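TRNA (adenine-N(1)-)-methyltransferase (Thermus thermophilus, PDB 2PWY) catalyses the S-adenosyl-L-methionine-dependent N1-methylation of adenosine 58 in tRNA and is required for growth at extreme temperatures. Local coordinates at residues L66-A77 with G106-R116; L94-T105 with A117-E128. One frame throughout, in Å; residues are numbered along the deposited sequence.

Contact 1: residues L66-A77 with G106-R116; sequences LEEYLLHMKRSA and GSGGLTLFLAR. With SAH (S-adenosyl-L-homocysteine), chain E.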
loop_
_atom_site.group_PDB
_atom_site.type_symbol
_atom_site.label_atom_id
_atom_site.label_comp_id
_atom_site.label_asym_id
_atom_site.label_seq_id
_atom_site.Cartn_x
_atom_site.Cartn_y
_atom_site.Cartn_z
ATOM N N LEU A 66 -23.016 -10.675 -0.379
ATOM C CA LEU A 66 -23.015 -9.957 -1.647
ATOM C C LEU A 66 -21.606 -9.946 -2.272
ATOM O O LEU A 66 -21.466 -10.102 -3.483
ATOM C CB LEU A 66 -23.583 -8.545 -1.468
ATOM C CG LEU A 66 -23.649 -7.666 -2.720
ATOM C CD1 LEU A 66 -24.419 -8.353 -3.856
ATOM C CD2 LEU A 66 -24.265 -6.314 -2.400
ATOM N N GLU A 67 -20.574 -9.783 -1.434
ATOM C CA GLU A 67 -19.189 -9.910 -1.883
ATOM C C GLU A 67 -18.953 -11.270 -2.563
ATOM O O GLU A 67 -18.460 -11.329 -3.687
ATOM C CB GLU A 67 -18.229 -9.719 -0.709
ATOM C CG GLU A 67 -16.754 -9.859 -1.093
ATOM C CD GLU A 67 -15.833 -9.684 0.099
ATOM O OE1 GLU A 67 -16.296 -9.876 1.252
ATOM O OE2 GLU A 67 -14.654 -9.331 -0.127
ATOM N N GLU A 68 -19.325 -12.360 -1.891
ATOM C CA GLU A 68 -19.128 -13.713 -2.446
ATOM C C GLU A 68 -19.893 -13.903 -3.748
ATOM O O GLU A 68 -19.380 -14.488 -4.701
ATOM C CB GLU A 68 -19.529 -14.783 -1.437
ATOM C CG GLU A 68 -18.523 -14.900 -0.292
ATOM C CD GLU A 68 -18.999 -15.768 0.866
ATOM O OE1 GLU A 68 -20.223 -15.846 1.118
ATOM O OE2 GLU A 68 -18.125 -16.344 1.546
ATOM N N TYR A 69 -21.119 -13.395 -3.777
ATOM C CA TYR A 69 -21.954 -13.473 -4.960
ATOM C C TYR A 69 -21.328 -12.758 -6.167
ATOM O O TYR A 69 -21.234 -13.350 -7.247
ATOM C CB TYR A 69 -23.339 -12.906 -4.652
ATOM C CG TYR A 69 -24.326 -13.110 -5.763
ATOM C CD1 TYR A 69 -24.726 -14.397 -6.139
ATOM C CD2 TYR A 69 -24.857 -12.030 -6.442
ATOM C CE1 TYR A 69 -25.659 -14.593 -7.179
ATOM C CE2 TYR A 69 -25.781 -12.208 -7.483
ATOM C CZ TYR A 69 -26.175 -13.489 -7.843
ATOM O OH TYR A 69 -27.086 -13.651 -8.868
ATOM N N LEU A 70 -20.921 -11.495 -6.001
ATOM C CA LEU A 70 -20.265 -10.779 -7.103
ATOM C C LEU A 70 -19.060 -11.518 -7.657
ATOM O O LEU A 70 -18.830 -11.517 -8.865
ATOM C CB LEU A 70 -19.832 -9.362 -6.703
ATOM C CG LEU A 70 -20.750 -8.246 -7.151
ATOM C CD1 LEU A 70 -22.035 -8.303 -6.327
ATOM C CD2 LEU A 70 -20.068 -6.888 -7.027
ATOM N N LEU A 71 -18.290 -12.141 -6.769
ATOM C CA LEU A 71 -17.043 -12.781 -7.158
ATOM C C LEU A 71 -17.260 -14.102 -7.896
ATOM O O LEU A 71 -16.381 -14.535 -8.640
ATOM C CB LEU A 71 -16.149 -12.990 -5.944
ATOM C CG LEU A 71 -15.648 -11.729 -5.227
ATOM C CD1 LEU A 71 -14.928 -12.168 -3.965
ATOM C CD2 LEU A 71 -14.745 -10.892 -6.140
ATOM N N HIS A 72 -18.427 -14.721 -7.708
ATOM C CA HIS A 72 -18.704 -16.058 -8.263
ATOM C C HIS A 72 -19.851 -16.120 -9.283
ATOM O O HIS A 72 -19.957 -17.091 -10.043
ATOM C CB HIS A 72 -18.911 -17.084 -7.126
ATOM C CG HIS A 72 -17.738 -17.190 -6.201
ATOM N ND1 HIS A 72 -16.647 -17.991 -6.471
ATOM C CD2 HIS A 72 -17.464 -16.568 -5.029
ATOM C CE1 HIS A 72 -15.753 -17.856 -5.507
ATOM N NE2 HIS A 72 -16.227 -17.005 -4.615
ATOM N N MET A 73 -20.695 -15.087 -9.330
ATOM C CA MET A 73 -21.811 -15.066 -10.280
ATOM C C MET A 73 -21.338 -15.055 -11.741
ATOM O O MET A 73 -20.244 -14.565 -12.052
ATOM C CB MET A 73 -22.740 -13.867 -10.025
ATOM C CG MET A 73 -22.125 -12.506 -10.357
ATOM S SD MET A 73 -23.209 -11.157 -9.883
ATOM C CE MET A 73 -22.387 -9.795 -10.696
ATOM N N LYS A 74 -22.173 -15.612 -12.614
ATOM C CA LYS A 74 -21.964 -15.594 -14.061
ATOM C C LYS A 74 -21.840 -14.140 -14.492
ATOM O O LYS A 74 -22.499 -13.259 -13.924
ATOM C CB LYS A 74 -23.171 -16.247 -14.753
ATOM C CG LYS A 74 -23.073 -16.421 -16.269
ATOM C CD LYS A 74 -24.338 -17.104 -16.792
ATOM C CE LYS A 74 -24.342 -17.237 -18.312
ATOM N NZ LYS A 74 -23.805 -18.553 -18.749
ATOM N N ARG A 75 -20.986 -13.879 -15.473
ATOM C CA ARG A 75 -20.865 -12.523 -15.995
ATOM C C ARG A 75 -20.581 -12.486 -17.485
ATOM O O ARG A 75 -20.077 -13.459 -18.051
ATOM C CB ARG A 75 -19.781 -11.747 -15.235
ATOM C CG ARG A 75 -18.334 -12.039 -15.644
ATOM C CD ARG A 75 -17.762 -13.283 -14.967
ATOM N NE ARG A 75 -18.144 -13.364 -13.553
ATOM C CZ ARG A 75 -17.494 -12.773 -12.552
ATOM N NH1 ARG A 75 -17.943 -12.920 -11.310
ATOM N NH2 ARG A 75 -16.409 -12.035 -12.787
ATOM N N SER A 76 -20.905 -11.363 -18.119
ATOM C CA SER A 76 -20.301 -11.048 -19.410
ATOM C C SER A 76 -19.295 -9.940 -19.124
ATOM O O SER A 76 -18.087 -10.195 -19.050
ATOM C CB SER A 76 -21.346 -10.664 -20.462
ATOM O OG SER A 76 -22.130 -9.570 -20.023
ATOM N N ALA A 77 -19.801 -8.728 -18.895
ATOM C CA ALA A 77 -18.974 -7.633 -18.397
ATOM C C ALA A 77 -18.460 -7.943 -16.985
ATOM O O ALA A 77 -19.215 -8.392 -16.129
ATOM C CB ALA A 77 -19.769 -6.336 -18.406
ATOM N N GLY A 106 -23.971 -3.454 -16.793
ATOM C CA GLY A 106 -22.911 -4.451 -16.905
ATOM C C GLY A 106 -23.418 -5.837 -16.572
ATOM O O GLY A 106 -24.206 -6.399 -17.332
ATOM N N SER A 107 -22.954 -6.384 -15.439
ATOM C CA SER A 107 -23.418 -7.689 -14.942
ATOM C C SER A 107 -24.221 -7.570 -13.645
ATOM O O SER A 107 -24.565 -8.572 -13.030
ATOM C CB SER A 107 -22.238 -8.651 -14.773
ATOM O OG SER A 107 -21.735 -8.983 -16.060
ATOM N N GLY A 108 -24.509 -6.330 -13.243
ATOM C CA GLY A 108 -25.358 -6.070 -12.079
ATOM C C GLY A 108 -24.678 -6.092 -10.720
ATOM O O GLY A 108 -25.354 -6.027 -9.692
ATOM N N GLY A 109 -23.350 -6.153 -10.698
ATOM C CA GLY A 109 -22.632 -6.203 -9.421
ATOM C C GLY A 109 -22.799 -4.912 -8.644
ATOM O O GLY A 109 -23.287 -4.919 -7.513
ATOM N N LEU A 110 -22.393 -3.799 -9.250
ATOM C CA LEU A 110 -22.579 -2.490 -8.609
ATOM C C LEU A 110 -24.076 -2.215 -8.382
ATOM O O LEU A 110 -24.463 -1.668 -7.350
ATOM C CB LEU A 110 -21.912 -1.384 -9.440
ATOM C CG LEU A 110 -21.995 0.028 -8.845
ATOM C CD1 LEU A 110 -21.487 0.059 -7.411
ATOM C CD2 LEU A 110 -21.294 1.077 -9.746
ATOM N N THR A 111 -24.915 -2.628 -9.335
ATOM C CA THR A 111 -26.367 -2.473 -9.201
ATOM C C THR A 111 -26.868 -3.012 -7.861
ATOM O O THR A 111 -27.662 -2.358 -7.182
ATOM C CB THR A 111 -27.138 -3.162 -10.346
ATOM O OG1 THR A 111 -26.568 -2.770 -11.605
ATOM C CG2 THR A 111 -28.619 -2.760 -10.287
ATOM N N LEU A 112 -26.389 -4.196 -7.480
ATOM C CA LEU A 112 -26.799 -4.799 -6.217
ATOM C C LEU A 112 -26.384 -3.972 -5.000
ATOM O O LEU A 112 -27.182 -3.787 -4.071
ATOM C CB LEU A 112 -26.275 -6.237 -6.136
ATOM C CG LEU A 112 -27.055 -7.237 -7.007
ATOM C CD1 LEU A 112 -26.241 -8.510 -7.184
ATOM C CD2 LEU A 112 -28.463 -7.548 -6.411
ATOM N N PHE A 113 -25.158 -3.446 -5.021
ATOM C CA PHE A 113 -24.673 -2.580 -3.939
ATOM C C PHE A 113 -25.534 -1.315 -3.841
ATOM O O PHE A 113 -25.975 -0.913 -2.749
ATOM C CB PHE A 113 -23.199 -2.217 -4.153
ATOM C CG PHE A 113 -22.252 -3.241 -3.589
ATOM C CD1 PHE A 113 -21.959 -4.401 -4.299
ATOM C CD2 PHE A 113 -21.683 -3.049 -2.325
ATOM C CE1 PHE A 113 -21.084 -5.380 -3.758
ATOM C CE2 PHE A 113 -20.814 -4.009 -1.781
ATOM C CZ PHE A 113 -20.520 -5.170 -2.493
ATOM N N LEU A 114 -25.797 -0.704 -4.992
ATOM C CA LEU A 114 -26.641 0.501 -5.057
ATOM C C LEU A 114 -28.067 0.238 -4.538
ATOM O O LEU A 114 -28.646 1.050 -3.794
ATOM C CB LEU A 114 -26.683 1.042 -6.500
ATOM C CG LEU A 114 -25.354 1.503 -7.135
ATOM C CD1 LEU A 114 -25.611 1.907 -8.595
ATOM C CD2 LEU A 114 -24.685 2.626 -6.349
ATOM N N ALA A 115 -28.617 -0.912 -4.919
ATOM C CA ALA A 115 -29.986 -1.291 -4.554
ATOM C C ALA A 115 -30.147 -1.521 -3.047
ATOM O O ALA A 115 -31.144 -1.118 -2.470
ATOM C CB ALA A 115 -30.422 -2.526 -5.357
ATOM N N ARG A 116 -29.159 -2.152 -2.409
ATOM C CA ARG A 116 -29.148 -2.259 -0.941
ATOM C C ARG A 116 -29.124 -0.907 -0.279
ATOM O O ARG A 116 -29.829 -0.692 0.719
ATOM C CB ARG A 116 -27.924 -3.014 -0.452
ATOM C CG ARG A 116 -28.020 -4.513 -0.573
ATOM C CD ARG A 116 -26.842 -5.124 0.148
ATOM N NE ARG A 116 -27.013 -6.559 0.263
ATOM C CZ ARG A 116 -26.164 -7.373 0.880
ATOM N NH1 ARG A 116 -25.060 -6.893 1.441
ATOM N NH2 ARG A 116 -26.436 -8.675 0.922
HETATM N N SAH E . -20.505 -2.020 -12.759
HETATM C CA SAH E . -20.946 -3.168 -13.616
HETATM C CB SAH E . -19.961 -3.410 -14.753
HETATM C CG SAH E . -20.066 -2.348 -15.851
HETATM S SD SAH E . -19.065 -2.841 -17.280
HETATM C C SAH E . -21.094 -4.397 -12.739
HETATM O O SAH E . -20.745 -4.352 -11.549
HETATM O OXT SAH E . -21.580 -5.438 -13.195
HETATM C "C5'" SAH E . -19.481 -1.406 -18.305
HETATM C "C4'" SAH E . -20.836 -1.569 -19.003
HETATM O "O4'" SAH E . -21.274 -0.302 -19.448
HETATM C "C3'" SAH E . -20.831 -2.474 -20.242
HETATM O "O3'" SAH E . -21.855 -3.450 -20.081
HETATM C "C2'" SAH E . -21.121 -1.530 -21.410
HETATM O "O2'" SAH E . -21.933 -2.100 -22.411
HETATM C "C1'" SAH E . -21.889 -0.426 -20.728
HETATM N N9 SAH E . -21.809 0.929 -21.296
HETATM C C8 SAH E . -20.682 1.592 -21.692
HETATM N N7 SAH E . -21.054 2.838 -22.064
HETATM C C5 SAH E . -22.381 2.998 -21.866
HETATM C C6 SAH E . -23.256 4.069 -22.077
HETATM N N6 SAH E . -22.817 5.244 -22.556
HETATM N N1 SAH E . -24.598 3.886 -21.766
HETATM C C2 SAH E . -25.058 2.687 -21.277
HETATM N N3 SAH E . -24.183 1.636 -21.085
HETATM C C4 SAH E . -22.869 1.794 -21.373
#

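Contact 2: residues L94-T105 with A117-E128; sequences LAPGMRVLEAGT and AVGEKGLVESYE. With SAH (S-adenosyl-L-homocysteine), chain E.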
loop_
_atom_site.group_PDB
_atom_site.type_symbol
_atom_site.label_atom_id
_atom_site.label_comp_id
_atom_site.label_asym_id
_atom_site.label_seq_id
_atom_site.Cartn_x
_atom_site.Cartn_y
_atom_site.Cartn_z
ATOM N N LEU A 94 -25.006 7.508 -0.212
ATOM C CA LEU A 94 -26.356 6.987 -0.437
ATOM C C LEU A 94 -27.008 6.523 0.852
ATOM O O LEU A 94 -26.402 5.788 1.638
ATOM C CB LEU A 94 -26.336 5.834 -1.451
ATOM C CG LEU A 94 -25.821 6.193 -2.842
ATOM C CD1 LEU A 94 -25.812 4.966 -3.690
ATOM C CD2 LEU A 94 -26.666 7.303 -3.499
ATOM N N ALA A 95 -28.248 6.955 1.042
ATOM C CA ALA A 95 -29.045 6.618 2.209
ATOM C C ALA A 95 -30.396 6.091 1.726
ATOM O O ALA A 95 -30.754 6.285 0.559
ATOM C CB ALA A 95 -29.234 7.855 3.085
ATOM N N PRO A 96 -31.142 5.396 2.608
ATOM C CA PRO A 96 -32.444 4.887 2.178
ATOM C C PRO A 96 -33.350 5.968 1.601
ATOM O O PRO A 96 -33.426 7.072 2.147
ATOM C CB PRO A 96 -33.041 4.313 3.463
ATOM C CG PRO A 96 -31.848 3.934 4.287
ATOM C CD PRO A 96 -30.829 5.014 3.998
ATOM N N GLY A 97 -34.028 5.628 0.513
ATOM C CA GLY A 97 -35.015 6.513 -0.096
ATOM C C GLY A 97 -34.455 7.326 -1.239
ATOM O O GLY A 97 -35.213 7.973 -1.980
ATOM N N MET A 98 -33.128 7.316 -1.390
ATOM C CA MET A 98 -32.493 8.104 -2.442
ATOM C C MET A 98 -32.682 7.496 -3.830
ATOM O O MET A 98 -33.000 6.311 -3.957
ATOM C CB MET A 98 -31.009 8.305 -2.148
ATOM C CG MET A 98 -30.753 9.377 -1.099
ATOM S SD MET A 98 -28.996 9.653 -0.829
ATOM C CE MET A 98 -29.012 10.795 0.555
ATOM N N ARG A 99 -32.447 8.320 -4.851
ATOM C CA ARG A 99 -32.577 7.911 -6.248
ATOM C C ARG A 99 -31.205 8.052 -6.893
ATOM O O ARG A 99 -30.638 9.147 -6.914
ATOM C CB ARG A 99 -33.610 8.785 -6.953
ATOM C CG ARG A 99 -34.967 8.768 -6.269
ATOM C CD ARG A 99 -35.953 9.750 -6.896
ATOM N NE ARG A 99 -36.678 9.172 -8.030
ATOM C CZ ARG A 99 -36.458 9.501 -9.298
ATOM N NH1 ARG A 99 -35.533 10.403 -9.589
ATOM N NH2 ARG A 99 -37.167 8.942 -10.278
ATOM N N VAL A 100 -30.672 6.940 -7.389
ATOM C CA VAL A 100 -29.325 6.932 -7.953
ATOM C C VAL A 100 -29.345 6.495 -9.415
ATOM O O VAL A 100 -30.008 5.523 -9.771
ATOM C CB VAL A 100 -28.352 6.064 -7.097
ATOM C CG1 VAL A 100 -28.818 4.594 -7.003
ATOM C CG2 VAL A 100 -26.923 6.158 -7.630
ATOM N N LEU A 101 -28.608 7.234 -10.239
ATOM C CA LEU A 101 -28.482 6.935 -11.661
ATOM C C LEU A 101 -27.228 6.092 -11.866
ATOM O O LEU A 101 -26.168 6.407 -11.314
ATOM C CB LEU A 101 -28.362 8.242 -12.446
ATOM C CG LEU A 101 -28.358 8.164 -13.974
ATOM C CD1 LEU A 101 -29.693 7.656 -14.522
ATOM C CD2 LEU A 101 -27.997 9.567 -14.541
ATOM N N GLU A 102 -27.349 5.037 -12.672
ATOM C CA GLU A 102 -26.221 4.152 -12.940
ATOM C C GLU A 102 -26.047 3.850 -14.417
ATOM O O GLU A 102 -27.021 3.580 -15.116
ATOM C CB GLU A 102 -26.385 2.804 -12.204
ATOM C CG GLU A 102 -25.228 1.838 -12.493
ATOM C CD GLU A 102 -25.448 0.400 -12.005
ATOM O OE1 GLU A 102 -26.597 -0.103 -12.022
ATOM O OE2 GLU A 102 -24.442 -0.233 -11.603
ATOM N N ALA A 103 -24.801 3.870 -14.879
ATOM C CA ALA A 103 -24.452 3.256 -16.172
ATOM C C ALA A 103 -22.975 2.833 -16.149
ATOM O O ALA A 103 -22.166 3.509 -15.516
ATOM C CB ALA A 103 -24.716 4.237 -17.326
ATOM N N GLY A 104 -22.616 1.709 -16.789
ATOM C CA GLY A 104 -23.570 0.765 -17.393
ATOM C C GLY A 104 -23.925 -0.360 -16.429
ATOM O O GLY A 104 -23.106 -0.729 -15.582
ATOM N N THR A 105 -25.141 -0.903 -16.537
ATOM C CA THR A 105 -25.562 -2.002 -15.651
ATOM C C THR A 105 -24.522 -3.128 -15.622
ATOM O O THR A 105 -24.221 -3.680 -14.556
ATOM C CB THR A 105 -26.961 -2.554 -16.034
ATOM O OG1 THR A 105 -27.831 -1.460 -16.351
ATOM C CG2 THR A 105 -27.567 -3.351 -14.882
ATOM N N ALA A 117 -28.279 -0.010 -0.800
ATOM C CA ALA A 117 -28.075 1.299 -0.189
ATOM C C ALA A 117 -29.320 2.177 -0.199
ATOM O O ALA A 117 -29.600 2.854 0.779
ATOM C CB ALA A 117 -26.901 2.024 -0.840
ATOM N N VAL A 118 -30.086 2.148 -1.281
ATOM C CA VAL A 118 -31.237 3.059 -1.374
ATOM C C VAL A 118 -32.517 2.403 -0.874
ATOM O O VAL A 118 -33.479 3.088 -0.529
ATOM C CB VAL A 118 -31.412 3.648 -2.802
ATOM C CG1 VAL A 118 -30.125 4.348 -3.260
ATOM C CG2 VAL A 118 -31.814 2.582 -3.803
ATOM N N GLY A 119 -32.526 1.068 -0.854
ATOM C CA GLY A 119 -33.634 0.294 -0.275
ATOM C C GLY A 119 -34.966 0.374 -0.999
ATOM O O GLY A 119 -35.079 0.999 -2.049
ATOM N N GLU A 120 -35.988 -0.255 -0.418
ATOM C CA GLU A 120 -37.270 -0.446 -1.118
ATOM C C GLU A 120 -38.010 0.833 -1.490
ATOM O O GLU A 120 -38.837 0.840 -2.409
ATOM C CB GLU A 120 -38.189 -1.399 -0.330
ATOM C CG GLU A 120 -38.581 -0.892 1.038
ATOM C CD GLU A 120 -39.437 -1.879 1.822
ATOM O OE1 GLU A 120 -39.466 -3.083 1.469
ATOM O OE2 GLU A 120 -40.077 -1.439 2.800
ATOM N N LYS A 121 -37.732 1.913 -0.768
ATOM C CA LYS A 121 -38.364 3.194 -1.070
ATOM C C LYS A 121 -37.489 4.067 -1.961
ATOM O O LYS A 121 -37.918 5.128 -2.424
ATOM C CB LYS A 121 -38.764 3.902 0.226
ATOM C CG LYS A 121 -39.889 3.155 0.943
ATOM C CD LYS A 121 -40.370 3.866 2.190
ATOM C CE LYS A 121 -41.570 3.115 2.785
ATOM N NZ LYS A 121 -42.009 3.715 4.082
ATOM N N GLY A 122 -36.272 3.597 -2.217
ATOM C CA GLY A 122 -35.360 4.279 -3.128
ATOM C C GLY A 122 -35.476 3.767 -4.553
ATOM O O GLY A 122 -36.397 3.002 -4.887
ATOM N N LEU A 123 -34.547 4.193 -5.399
ATOM C CA LEU A 123 -34.561 3.798 -6.799
ATOM C C LEU A 123 -33.157 3.758 -7.359
ATOM O O LEU A 123 -32.373 4.687 -7.154
ATOM C CB LEU A 123 -35.404 4.791 -7.617
ATOM C CG LEU A 123 -35.355 4.620 -9.144
ATOM C CD1 LEU A 123 -36.104 3.353 -9.589
ATOM C CD2 LEU A 123 -35.876 5.858 -9.859
ATOM N N VAL A 124 -32.852 2.676 -8.072
ATOM C CA VAL A 124 -31.659 2.608 -8.912
ATOM C C VAL A 124 -32.178 2.675 -10.359
ATOM O O VAL A 124 -32.901 1.791 -10.818
ATOM C CB VAL A 124 -30.844 1.292 -8.672
ATOM C CG1 VAL A 124 -29.568 1.263 -9.551
ATOM C CG2 VAL A 124 -30.492 1.120 -7.190
ATOM N N GLU A 125 -31.845 3.760 -11.052
ATOM C CA GLU A 125 -32.223 3.953 -12.444
ATOM C C GLU A 125 -31.008 3.557 -13.267
ATOM O O GLU A 125 -30.065 4.331 -13.383
ATOM C CB GLU A 125 -32.517 5.434 -12.655
ATOM C CG GLU A 125 -33.259 5.759 -13.917
ATOM C CD GLU A 125 -34.744 5.772 -13.670
ATOM O OE1 GLU A 125 -35.265 6.812 -13.221
ATOM O OE2 GLU A 125 -35.372 4.728 -13.897
ATOM N N SER A 126 -31.024 2.354 -13.836
ATOM C CA SER A 126 -29.815 1.781 -14.410
ATOM C C SER A 126 -29.893 1.639 -15.925
ATOM O O SER A 126 -30.896 1.147 -16.452
ATOM C CB SER A 126 -29.537 0.417 -13.760
ATOM O OG SER A 126 -28.246 -0.054 -14.096
ATOM N N TYR A 127 -28.841 2.066 -16.621
ATOM C CA TYR A 127 -28.818 2.034 -18.098
ATOM C C TYR A 127 -27.746 1.108 -18.610
ATOM O O TYR A 127 -26.628 1.107 -18.101
ATOM C CB TYR A 127 -28.582 3.442 -18.683
ATOM C CG TYR A 127 -29.813 4.289 -18.551
ATOM C CD1 TYR A 127 -30.647 4.507 -19.640
ATOM C CD2 TYR A 127 -30.179 4.826 -17.315
ATOM C CE1 TYR A 127 -31.811 5.270 -19.509
ATOM C CE2 TYR A 127 -31.336 5.577 -17.179
ATOM C CZ TYR A 127 -32.145 5.785 -18.274
ATOM O OH TYR A 127 -33.298 6.524 -18.128
ATOM N N GLU A 128 -28.082 0.330 -19.637
ATOM C CA GLU A 128 -27.110 -0.553 -20.272
ATOM C C GLU A 128 -27.352 -0.596 -21.779
ATOM O O GLU A 128 -28.456 -0.907 -22.210
ATOM C CB GLU A 128 -27.211 -1.965 -19.664
ATOM C CG GLU A 128 -26.409 -3.051 -20.379
ATOM C CD GLU A 128 -24.937 -2.726 -20.518
ATOM O OE1 GLU A 128 -24.245 -2.559 -19.478
ATOM O OE2 GLU A 128 -24.462 -2.657 -21.672
HETATM N N SAH E . -20.505 -2.020 -12.759
HETATM C CA SAH E . -20.946 -3.168 -13.616
HETATM C CB SAH E . -19.961 -3.410 -14.753
HETATM C CG SAH E . -20.066 -2.348 -15.851
HETATM S SD SAH E . -19.065 -2.841 -17.280
HETATM C C SAH E . -21.094 -4.397 -12.739
HETATM O O SAH E . -20.745 -4.352 -11.549
HETATM O OXT SAH E . -21.580 -5.438 -13.195
HETATM C "C5'" SAH E . -19.481 -1.406 -18.305
HETATM C "C4'" SAH E . -20.836 -1.569 -19.003
HETATM O "O4'" SAH E . -21.274 -0.302 -19.448
HETATM C "C3'" SAH E . -20.831 -2.474 -20.242
HETATM O "O3'" SAH E . -21.855 -3.450 -20.081
HETATM C "C2'" SAH E . -21.121 -1.530 -21.410
HETATM O "O2'" SAH E . -21.933 -2.100 -22.411
HETATM C "C1'" SAH E . -21.889 -0.426 -20.728
HETATM N N9 SAH E . -21.809 0.929 -21.296
HETATM C C8 SAH E . -20.682 1.592 -21.692
HETATM N N7 SAH E . -21.054 2.838 -22.064
HETATM C C5 SAH E . -22.381 2.998 -21.866
HETATM C C6 SAH E . -23.256 4.069 -22.077
HETATM N N6 SAH E . -22.817 5.244 -22.556
HETATM N N1 SAH E . -24.598 3.886 -21.766
HETATM C C2 SAH E . -25.058 2.687 -21.277
HETATM N N3 SAH E . -24.183 1.636 -21.085
HETATM C C4 SAH E . -22.869 1.794 -21.373
HETATM O O HOH W 1 -27.912 3.143 2.828
#

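Contact 1: residues L66-A77 with G106-R116
Leu66 and Leu70 of helix 66-72 face helix 109-116 across an axis separation of 10.4 Å, the two running nearly antiparallel at 161°. The branches of Leu66 divide the work: CD2 lies over one face of the Phe113 ring, 3.6 Å from its centroid and 16° off the normal, a CH-pi contact, while CD1 packs on CB of Leu112. CB of Leu66 lies over one face of the Arg116 guanidinium, which forms a salt bridge with Asp93 of the second subunit. The helices come closest at Leu70, where the bare backbone of Gly109 admits CD2 to 3.6 Å from CA. Tyr69 meets Leu112 CD1 at its ring edge. Residues 106-108, ending at the N-cap residue Gly108, belong to the glycine-rich loop that follows strand 99-103, as in class I methyltransferases. The amides of Ser107 in the loop and of Gly109 and Leu110 in the first helical turn hold the carboxylate of S-adenosyl-L-homocysteine, the first two at OXT, Leu110 N at O (2.9 Å). Ser107 OG sits beside its own backbone N (chi1 -69°), from where it donates to a lone pair of Ala77 O at 2.6 Å and accepts a longer bond from Ser76 N. Met73 CE reaches Ser107 O at 3.4 Å.

Contact 2: residues L94-T105 with A117-E128
Glu102, Ser126 and Thr105 form a hydrogen-bonded chain on one side of two parallel strands, 99-103 and 123-128, whose axes lie 4.6 Å apart at 16°. Thr105 OG1 donates to Ser126 OG at 2.7 Å, and Ser126 OG donates in turn to Glu102 OE1, also at 2.7 Å, reaching the carboxylate from 38° above its plane. The Glu102 chain is extended, with CG anti to the backbone N, which carries OE1 alongside the serine; Thr111 of helix 109-118 hydrogen-bonds the same oxygen. Farther along this face Val100 and Val124 lie side by side, CG1 to CG2 3.9 Å, and Val118 CG1 packs against Val100 CG1. Between the strands, Leu123 N to Met98 O, Val100 N to Leu123 O, Glu125 N to Val100 O, Glu102 N to Glu125 O and Tyr127 N to Glu102 O alternate along the pair.

The other face carries Arg99, Leu101, Leu123, Glu125 and Tyr127. Leu123 CD2 rests over one face of the Arg99 guanidinium, 3.4 Å from NH2. Glu125 runs beside Arg99 with the carboxylate and guanidinium planes 74° apart; its OE1 lies 4.1 Å from Arg99 NH2, well out of the guanidinium plane, so any attraction is probably one of charge alone. Arg99 NH1 instead bonds Ala166 O and Glu125 OE1 bonds Tyr167. The Leu101 side chain runs at a slant to Tyr127, CD1 3.8 Å from CE2.

Glu128 offers OE1 to O3' and OE2 to O2' of S-adenosyl-L-homocysteine, an acidic residue ending the second strand as in many class I methyltransferases. The strands and helix 109-118 make a beta-alpha-beta unit, flanked by strand 150-154 next to 123-128 and strand 167-173 next to 99-103.

How the contacts relate
Both contacts are largely buried, contact 1 nearer the centre of the chain; the turns at Gly97 and Lys121 form the exposed end of contact 2. Both use helix 109-118: residues 109-116 face helix 66-72 in contact 1, while Ala117 and Val118 meet 94-98 and Val100 in contact 2. Contact 1 is helix packing through apolar branches, with polar bonds gathered at its loop end; contact 2 is held chiefly by regular backbone bonds between parallel strands. They join directly at the ligand, where Gly106 N lies 2.8 Å from Glu128 OE1, a probable hydrogen bond. Each also reaches the second subunit.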